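Local coordinates for putative uncharacterized protein (Coprinopsis cinerea, PDB 3W9A) that probably hydrolyses beta-glucans, as a glycoside hydrolase family 131 enzyme whose catalytic domain is a beta-jelly roll, at residues Glu120-Phe123 with Thr124-Lys127; Trp139-Gly143 with Thr144-Ser148; Leu181-Val184 with Val185-Pro189. All blocks are in the same frame, centred on the assembly; numbering follows the deposited sequence.

Interaction 1: Glu120-Phe123 with Thr124-Lys127; sequences ESHF and TELK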
loop_
_atom_site.group_PDB
_atom_site.type_symbol
_atom_site.label_atom_id
_atom_site.label_comp_id
_atom_site.label_asym_id
_atom_site.label_seq_id
_atom_site.Cartn_x
_atom_site.Cartn_y
_atom_site.Cartn_z
ATOM N N GLU A 120 -6.096 -9.787 -2.273
ATOM C CA GLU A 120 -7.158 -10.173 -3.221
ATOM C C GLU A 120 -8.476 -10.500 -2.514
ATOM O O GLU A 120 -9.551 -10.052 -2.943
ATOM C CB GLU A 120 -6.699 -11.356 -4.080
ATOM C CG GLU A 120 -7.729 -11.909 -5.051
ATOM C CD GLU A 120 -8.067 -10.975 -6.197
ATOM O OE1 GLU A 120 -7.481 -9.891 -6.369
ATOM O OE2 GLU A 120 -8.945 -11.349 -6.977
ATOM N N SER A 121 -8.384 -11.249 -1.419
ATOM C CA SER A 121 -9.560 -11.668 -0.647
ATOM C C SER A 121 -10.110 -10.574 0.281
ATOM O O SER A 121 -11.127 -10.768 0.945
ATOM C CB SER A 121 -9.198 -12.879 0.196
ATOM O OG SER A 121 -8.318 -12.497 1.260
ATOM N N HIS A 122 -9.410 -9.445 0.350
ATOM C CA HIS A 122 -9.770 -8.317 1.210
ATOM C C HIS A 122 -9.827 -8.697 2.687
ATOM O O HIS A 122 -10.543 -8.061 3.468
ATOM C CB HIS A 122 -11.094 -7.709 0.768
ATOM C CG HIS A 122 -11.113 -7.291 -0.665
ATOM N ND1 HIS A 122 -10.649 -6.064 -1.086
ATOM C CD2 HIS A 122 -11.540 -7.937 -1.776
ATOM C CE1 HIS A 122 -10.784 -5.974 -2.401
ATOM N NE2 HIS A 122 -11.324 -7.094 -2.842
ATOM N N PHE A 123 -9.051 -9.708 3.082
ATOM C CA PHE A 123 -9.081 -10.136 4.469
ATOM C C PHE A 123 -8.511 -9.022 5.351
ATOM O O PHE A 123 -8.850 -8.934 6.526
ATOM C CB PHE A 123 -8.382 -11.499 4.678
ATOM C CG PHE A 123 -6.880 -11.433 4.746
ATOM C CD1 PHE A 123 -6.247 -11.060 5.908
ATOM C CD2 PHE A 123 -6.098 -11.844 3.660
ATOM C CE1 PHE A 123 -4.873 -11.045 5.987
ATOM C CE2 PHE A 123 -4.723 -11.829 3.723
ATOM C CZ PHE A 123 -4.103 -11.421 4.886
ATOM N N THR A 124 -7.636 -8.191 4.784
ATOM C CA THR A 124 -7.280 -6.904 5.392
ATOM C C THR A 124 -6.981 -5.910 4.290
ATOM O O THR A 124 -6.530 -6.290 3.204
ATOM C CB THR A 124 -6.101 -7.015 6.387
ATOM O OG1 THR A 124 -6.030 -5.843 7.221
ATOM C CG2 THR A 124 -4.770 -7.241 5.658
ATOM N N GLU A 125 -7.240 -4.636 4.583
ATOM C CA GLU A 125 -7.078 -3.556 3.635
ATOM C C GLU A 125 -7.403 -2.235 4.301
ATOM O O GLU A 125 -7.926 -2.182 5.429
ATOM C CB GLU A 125 -8.023 -3.724 2.434
ATOM C CG GLU A 125 -9.515 -3.628 2.787
ATOM C CD GLU A 125 -10.417 -3.995 1.627
ATOM O OE1 GLU A 125 -9.970 -3.914 0.447
ATOM O OE2 GLU A 125 -11.571 -4.389 1.893
ATOM N N LEU A 126 -7.120 -1.169 3.574
ATOM C CA LEU A 126 -7.542 0.151 3.969
ATOM C C LEU A 126 -8.636 0.541 3.014
ATOM O O LEU A 126 -8.609 0.146 1.838
ATOM C CB LEU A 126 -6.385 1.151 3.860
ATOM C CG LEU A 126 -5.175 0.982 4.805
ATOM C CD1 LEU A 126 -4.060 1.954 4.453
ATOM C CD2 LEU A 126 -5.562 1.141 6.263
ATOM N N LYS A 127 -9.601 1.293 3.503
ATOM C CA LYS A 127 -10.560 1.961 2.614
ATOM C C LYS A 127 -10.667 3.450 2.887
ATOM O O LYS A 127 -10.202 3.936 3.916
ATOM C CB LYS A 127 -11.942 1.356 2.727
ATOM C CG LYS A 127 -12.006 -0.156 2.572
ATOM C CD LYS A 127 -13.351 -0.532 1.964
ATOM C CE LYS A 127 -13.854 -1.867 2.455
ATOM N NZ LYS A 127 -15.146 -2.161 1.767
#
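His122 and Glu125 meet where the loop 120-123 runs straight into strand 124-127, and one hydrogen bond dominates the contact. His122 ND1 donates to Glu125 OE1 over 2.7 Å, and the N-H...O angle of 166° shows a nearly straight bond. The carboxylate oxygen lies at the edge of the imidazole, close to the ring plane, whereas ND1 reaches that oxygen from above the carboxylate plane. The two flat groups are therefore not coplanar; their planes stand 49° apart. Glu125 achieves this with CG tucked between the main-chain N and C (chi1 65°) and an extended chain beyond, which sends the carboxylate back toward the loop. The second oxygen stays close too, with Glu125 OE2 3.5 Å from His122 CB. With an alanine here, His122 ND1 would lose this acceptor and the imidazole would probably be freer to turn about its CB-CG bond. Within the loop, Phe123 N makes a weak, bent hydrogen bond to Ser121 OG at 3.4 Å.

The polar ends also have partners farther afield. Thr124 OG1 is hydrogen-bonded to Tyr140 O on the adjoining strand, while His122 NE2, across the ring from the Glu125 bond, holds a glycerol that is probably a crystallisation additive but may mark a pocket.

Apolar contact accompanies the polar pair. The Phe123 ring slants across Thr124, its CE1 3.8 Å from Thr124 CG2.

Strand 114-119 flanks the contact, with Phe118 against the His122 ring and Phe119 stacked on Phe123. Ile163 of strand 157-164 touches Phe123, and strand 136-141 pairs with 124-128 on the sheet.

Interaction 2: Trp139-Gly143 with Thr144-Ser148; sequences WYAGG and TERWS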
loop_
_atom_site.group_PDB
_atom_site.type_symbol
_atom_site.label_atom_id
_atom_site.label_comp_id
_atom_site.label_asym_id
_atom_site.label_seq_id
_atom_site.Cartn_x
_atom_site.Cartn_y
_atom_site.Cartn_z
ATOM N N TRP A 139 -8.960 1.208 8.426
ATOM C CA TRP A 139 -8.375 -0.129 8.289
ATOM C C TRP A 139 -9.405 -1.163 8.627
ATOM O O TRP A 139 -10.134 -1.032 9.627
ATOM C CB TRP A 139 -7.185 -0.328 9.215
ATOM C CG TRP A 139 -6.565 -1.674 9.116
ATOM C CD1 TRP A 139 -5.836 -2.171 8.064
ATOM C CD2 TRP A 139 -6.608 -2.712 10.096
ATOM N NE1 TRP A 139 -5.428 -3.456 8.343
ATOM C CE2 TRP A 139 -5.879 -3.804 9.588
ATOM C CE3 TRP A 139 -7.191 -2.824 11.360
ATOM C CZ2 TRP A 139 -5.730 -4.996 10.294
ATOM C CZ3 TRP A 139 -7.026 -4.004 12.065
ATOM C CH2 TRP A 139 -6.305 -5.073 11.533
ATOM N N TYR A 140 -9.449 -2.201 7.800
ATOM C CA TYR A 140 -10.391 -3.284 7.948
ATOM C C TYR A 140 -9.677 -4.613 8.157
ATOM O O TYR A 140 -8.568 -4.839 7.647
ATOM C CB TYR A 140 -11.248 -3.372 6.703
ATOM C CG TYR A 140 -12.165 -2.199 6.525
ATOM C CD1 TYR A 140 -13.538 -2.336 6.711
ATOM C CD2 TYR A 140 -11.665 -0.948 6.209
ATOM C CE1 TYR A 140 -14.393 -1.259 6.547
ATOM C CE2 TYR A 140 -12.508 0.143 6.065
ATOM C CZ TYR A 140 -13.867 -0.016 6.226
ATOM O OH TYR A 140 -14.702 1.068 6.060
ATOM N N ALA A 141 -10.334 -5.499 8.892
ATOM C CA ALA A 141 -9.866 -6.877 9.049
ATOM C C ALA A 141 -11.074 -7.805 9.110
ATOM O O ALA A 141 -11.993 -7.589 9.912
ATOM C CB ALA A 141 -9.008 -7.018 10.288
ATOM N N GLY A 142 -11.091 -8.818 8.241
ATOM C CA GLY A 142 -12.200 -9.774 8.205
ATOM C C GLY A 142 -13.513 -9.197 7.698
ATOM O O GLY A 142 -14.546 -9.816 7.849
ATOM N N GLY A 143 -13.470 -8.030 7.067
ATOM C CA GLY A 143 -14.664 -7.373 6.530
ATOM C C GLY A 143 -15.189 -6.228 7.391
ATOM O O GLY A 143 -16.155 -5.569 7.015
ATOM N N THR A 144 -14.547 -5.986 8.536
ATOM C CA THR A 144 -15.028 -5.035 9.531
ATOM C C THR A 144 -13.976 -3.964 9.825
ATOM O O THR A 144 -12.819 -4.295 10.140
ATOM C CB THR A 144 -15.319 -5.754 10.866
ATOM O OG1 THR A 144 -16.159 -6.890 10.640
ATOM C CG2 THR A 144 -15.986 -4.826 11.853
ATOM N N GLU A 145 -14.383 -2.691 9.759
ATOM C CA GLU A 145 -13.506 -1.579 10.161
ATOM C C GLU A 145 -13.115 -1.714 11.621
ATOM O O GLU A 145 -13.985 -1.852 12.482
ATOM C CB GLU A 145 -14.190 -0.213 9.964
ATOM C CG GLU A 145 -13.255 0.974 10.188
ATOM C CD GLU A 145 -13.930 2.321 9.980
ATOM O OE1 GLU A 145 -14.848 2.668 10.742
ATOM O OE2 GLU A 145 -13.532 3.045 9.049
ATOM N N ARG A 146 -11.818 -1.669 11.899
ATOM C CA ARG A 146 -11.311 -1.736 13.266
ATOM C C ARG A 146 -10.648 -0.435 13.709
ATOM O O ARG A 146 -10.362 -0.253 14.888
ATOM C CB ARG A 146 -10.288 -2.876 13.411
ATOM C CG ARG A 146 -10.648 -4.168 12.713
ATOM C CD ARG A 146 -11.980 -4.708 13.183
ATOM N NE ARG A 146 -12.332 -5.935 12.467
ATOM C CZ ARG A 146 -12.692 -7.084 13.040
ATOM N NH1 ARG A 146 -12.795 -7.196 14.359
ATOM N NH2 ARG A 146 -12.992 -8.123 12.279
ATOM N N TRP A 147 -10.394 0.474 12.775
ATOM C CA TRP A 147 -9.594 1.649 13.074
ATOM C C TRP A 147 -9.760 2.647 11.949
ATOM O O TRP A 147 -9.945 2.259 10.795
ATOM C CB TRP A 147 -8.138 1.209 13.201
ATOM C CG TRP A 147 -7.123 2.271 13.491
ATOM C CD1 TRP A 147 -6.571 2.555 14.697
ATOM C CD2 TRP A 147 -6.484 3.140 12.545
ATOM N NE1 TRP A 147 -5.655 3.562 14.574
ATOM C CE2 TRP A 147 -5.586 3.943 13.261
ATOM C CE3 TRP A 147 -6.608 3.335 11.170
ATOM C CZ2 TRP A 147 -4.803 4.915 12.653
ATOM C CZ3 TRP A 147 -5.834 4.311 10.568
ATOM C CH2 TRP A 147 -4.937 5.080 11.306
ATOM N N SER A 148 -9.685 3.931 12.269
ATOM C CA SER A 148 -9.770 4.951 11.245
ATOM C C SER A 148 -9.240 6.255 11.780
ATOM O O SER A 148 -9.105 6.439 12.994
ATOM C CB SER A 148 -11.215 5.097 10.698
ATOM O OG SER A 148 -12.067 5.802 11.582
HETATM O O HOH W 1 -13.359 3.356 6.372
#
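A beta hairpin with a two-residue loop joins Trp139-Ala141 to Thr144-Ser148 through a type I' turn, with Gly142 and Gly143 at its corner. Both have positive phi, which suits glycine, and at Gly143 a side chain would also jam against the preceding carbonyl O. Next to the turn, Ala141 N donates to Thr144 O at 3.0 Å, answered by a weak bond from Thr144 N to Ala141 O.

Farther along, Arg146 and Trp147 both face Trp139, and the register slips by one. Trp139 O takes Arg146 N at 2.9 Å and, weakly, Trp147 N at 3.5 Å, while Trp139 N donates to Trp147 O at 2.8 Å.

Arg146 curls back toward the turn because its chain bends at chi2 (-57°). Its NH2 donates to Ala141 O at 2.6 Å, with NE as a weak second donor; with Thr144 N this makes three donors on Ala141 O, two of them weak. On the way the aliphatic part of Arg146 lies against the Trp139 ring, Arg146 CG 3.7 Å from Trp139 CZ3.

Tyr140 and Glu145 pair on the opposite sheet face from Trp139. Glu145 CB sits over the Tyr140 ring, 3.9 Å from its centroid, a CH-pi contact. A water bonded to both Tyr140 OH and Glu145 OE2 closes the pair.

A type I' turn is characteristic of two-residue hairpin loops and suits twisted strands, here with axes at 136°, the classic bulge lying at Trp139.

Interaction 3: Leu181-Val184 with Val185-Pro189; sequences LVKV and VQNVP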
loop_
_atom_site.group_PDB
_atom_site.type_symbol
_atom_site.label_atom_id
_atom_site.label_comp_id
_atom_site.label_asym_id
_atom_site.label_seq_id
_atom_site.Cartn_x
_atom_site.Cartn_y
_atom_site.Cartn_z
ATOM N N LEU A 181 5.997 3.085 15.051
ATOM C CA LEU A 181 4.769 2.319 15.024
ATOM C C LEU A 181 4.377 1.843 16.429
ATOM O O LEU A 181 5.217 1.388 17.208
ATOM C CB LEU A 181 4.921 1.100 14.098
ATOM C CG LEU A 181 5.120 1.403 12.607
ATOM C CD1 LEU A 181 5.565 0.157 11.845
ATOM C CD2 LEU A 181 3.845 1.976 12.009
ATOM N N VAL A 182 3.090 1.974 16.726
ATOM C CA VAL A 182 2.491 1.431 17.936
ATOM C C VAL A 182 1.388 0.501 17.457
ATOM O O VAL A 182 0.760 0.765 16.414
ATOM C CB VAL A 182 1.933 2.559 18.844
ATOM C CG1 VAL A 182 1.265 2.002 20.097
ATOM C CG2 VAL A 182 3.048 3.513 19.246
ATOM N N LYS A 183 1.170 -0.591 18.190
ATOM C CA LYS A 183 0.103 -1.531 17.866
ATOM C C LYS A 183 -1.255 -0.969 18.319
ATOM O O LYS A 183 -1.564 -0.939 19.506
ATOM C CB LYS A 183 0.366 -2.908 18.484
ATOM C CG LYS A 183 -0.536 -3.996 17.921
ATOM C CD LYS A 183 -0.085 -5.404 18.297
ATOM C CE LYS A 183 -0.884 -6.466 17.540
ATOM N NZ LYS A 183 -0.286 -7.835 17.599
ATOM N N VAL A 184 -2.057 -0.523 17.359
ATOM C CA VAL A 184 -3.330 0.163 17.644
ATOM C C VAL A 184 -4.530 -0.777 17.574
ATOM O O VAL A 184 -5.589 -0.500 18.149
ATOM C CB VAL A 184 -3.547 1.361 16.686
ATOM C CG1 VAL A 184 -2.622 2.508 17.065
ATOM C CG2 VAL A 184 -3.327 0.954 15.228
ATOM N N VAL A 185 -4.377 -1.898 16.878
ATOM C CA VAL A 185 -5.412 -2.927 16.883
ATOM C C VAL A 185 -4.785 -4.299 17.134
ATOM O O VAL A 185 -3.952 -4.775 16.354
ATOM C CB VAL A 185 -6.263 -2.944 15.587
ATOM C CG1 VAL A 185 -7.385 -3.972 15.708
ATOM C CG2 VAL A 185 -6.847 -1.562 15.286
ATOM N N GLN A 186 -5.209 -4.922 18.233
ATOM C CA GLN A 186 -4.819 -6.285 18.559
ATOM C C GLN A 186 -5.373 -7.203 17.506
ATOM O O GLN A 186 -6.377 -6.880 16.873
ATOM C CB GLN A 186 -5.376 -6.699 19.923
ATOM C CG GLN A 186 -4.754 -5.972 21.094
ATOM C CD GLN A 186 -3.255 -6.118 21.118
ATOM O OE1 GLN A 186 -2.731 -7.234 21.059
ATOM N NE2 GLN A 186 -2.549 -4.997 21.181
ATOM N N ASN A 187 -4.746 -8.366 17.351
ATOM C CA ASN A 187 -5.084 -9.271 16.244
ATOM C C ASN A 187 -6.519 -9.769 16.336
ATOM O O ASN A 187 -7.002 -10.079 17.423
ATOM C CB ASN A 187 -4.103 -10.448 16.168
ATOM C CG ASN A 187 -2.861 -10.124 15.359
ATOM O OD1 ASN A 187 -2.492 -10.856 14.439
ATOM N ND2 ASN A 187 -2.226 -9.028 15.678
ATOM N N VAL A 188 -7.195 -9.814 15.190
ATOM C CA VAL A 188 -8.586 -10.264 15.089
ATOM C C VAL A 188 -8.673 -11.351 14.022
ATOM O O VAL A 188 -7.849 -11.371 13.103
ATOM C CB VAL A 188 -9.549 -9.099 14.722
ATOM C CG1 VAL A 188 -9.382 -7.931 15.688
ATOM C CG2 VAL A 188 -9.346 -8.625 13.288
ATOM N N PRO A 189 -9.659 -12.257 14.130
ATOM C CA PRO A 189 -9.719 -13.330 13.135
ATOM C C PRO A 189 -9.988 -12.863 11.709
ATOM O O PRO A 189 -10.771 -11.950 11.482
ATOM C CB PRO A 189 -10.867 -14.217 13.639
ATOM C CG PRO A 189 -10.891 -13.995 15.118
ATOM C CD PRO A 189 -10.534 -12.539 15.290
HETATM O O HOH W 2 -2.526 -9.103 19.105
#
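One water is gripped by three groups of Lys183, Gln186 and Asn187. It accepts from Lys183 NZ at 3.0 Å and from the backbone Asn187 N at 2.9 Å, and it donates to Gln186 OE1 at 2.7 Å. The lysine gets there with a fully stretched chain, CG opposite the backbone N (chi1 -167°), whereas Gln186 folds at chi2 (-56°) to turn its amide across it. The two side chains meet at about a right angle, Lys183 CD lying 3.8 Å from Gln186 NE2. The ammonium has a charged partner as well, a salt bridge to Asp162 on strand 157-164.

Val184 and Val185 both face Leu172 on the paired strand 169-176, which is the geometry of a classic beta bulge, and the chain turns a corner at Val185. The two valines touch loosely through their CG2 atoms, 4.3 Å apart, and both also lie against Trp147.

A water thus links the two segments across the bend. The chemistry is that of a surface bridge, three hydrogen bonds meeting in one solvent molecule, and the charge of Lys183 beside it is probably offset by Asp162.

In the fold
Interaction 1 is buried, interaction 2 partly so, and interaction 3 lies on the surface. The chemistry follows: a direct side-chain bond in the first, backbone pairing reinforced by an arginine, with a water bridging one face, in the second, and a water-mediated tie in the third. Interactions 1 and 2 share a sheet, strands 124-128 and 136-141 being neighbours in it, with Glu125 O 2.8 Å from Tyr140 N. Interaction 3 belongs to the other sheet and packs on interaction 2, where Ala141 CB comes within 3.4 Å of Val188 CG2. The bulge of interaction 2 lies between its own segments, whereas that of interaction 3 forms against strand 169-176.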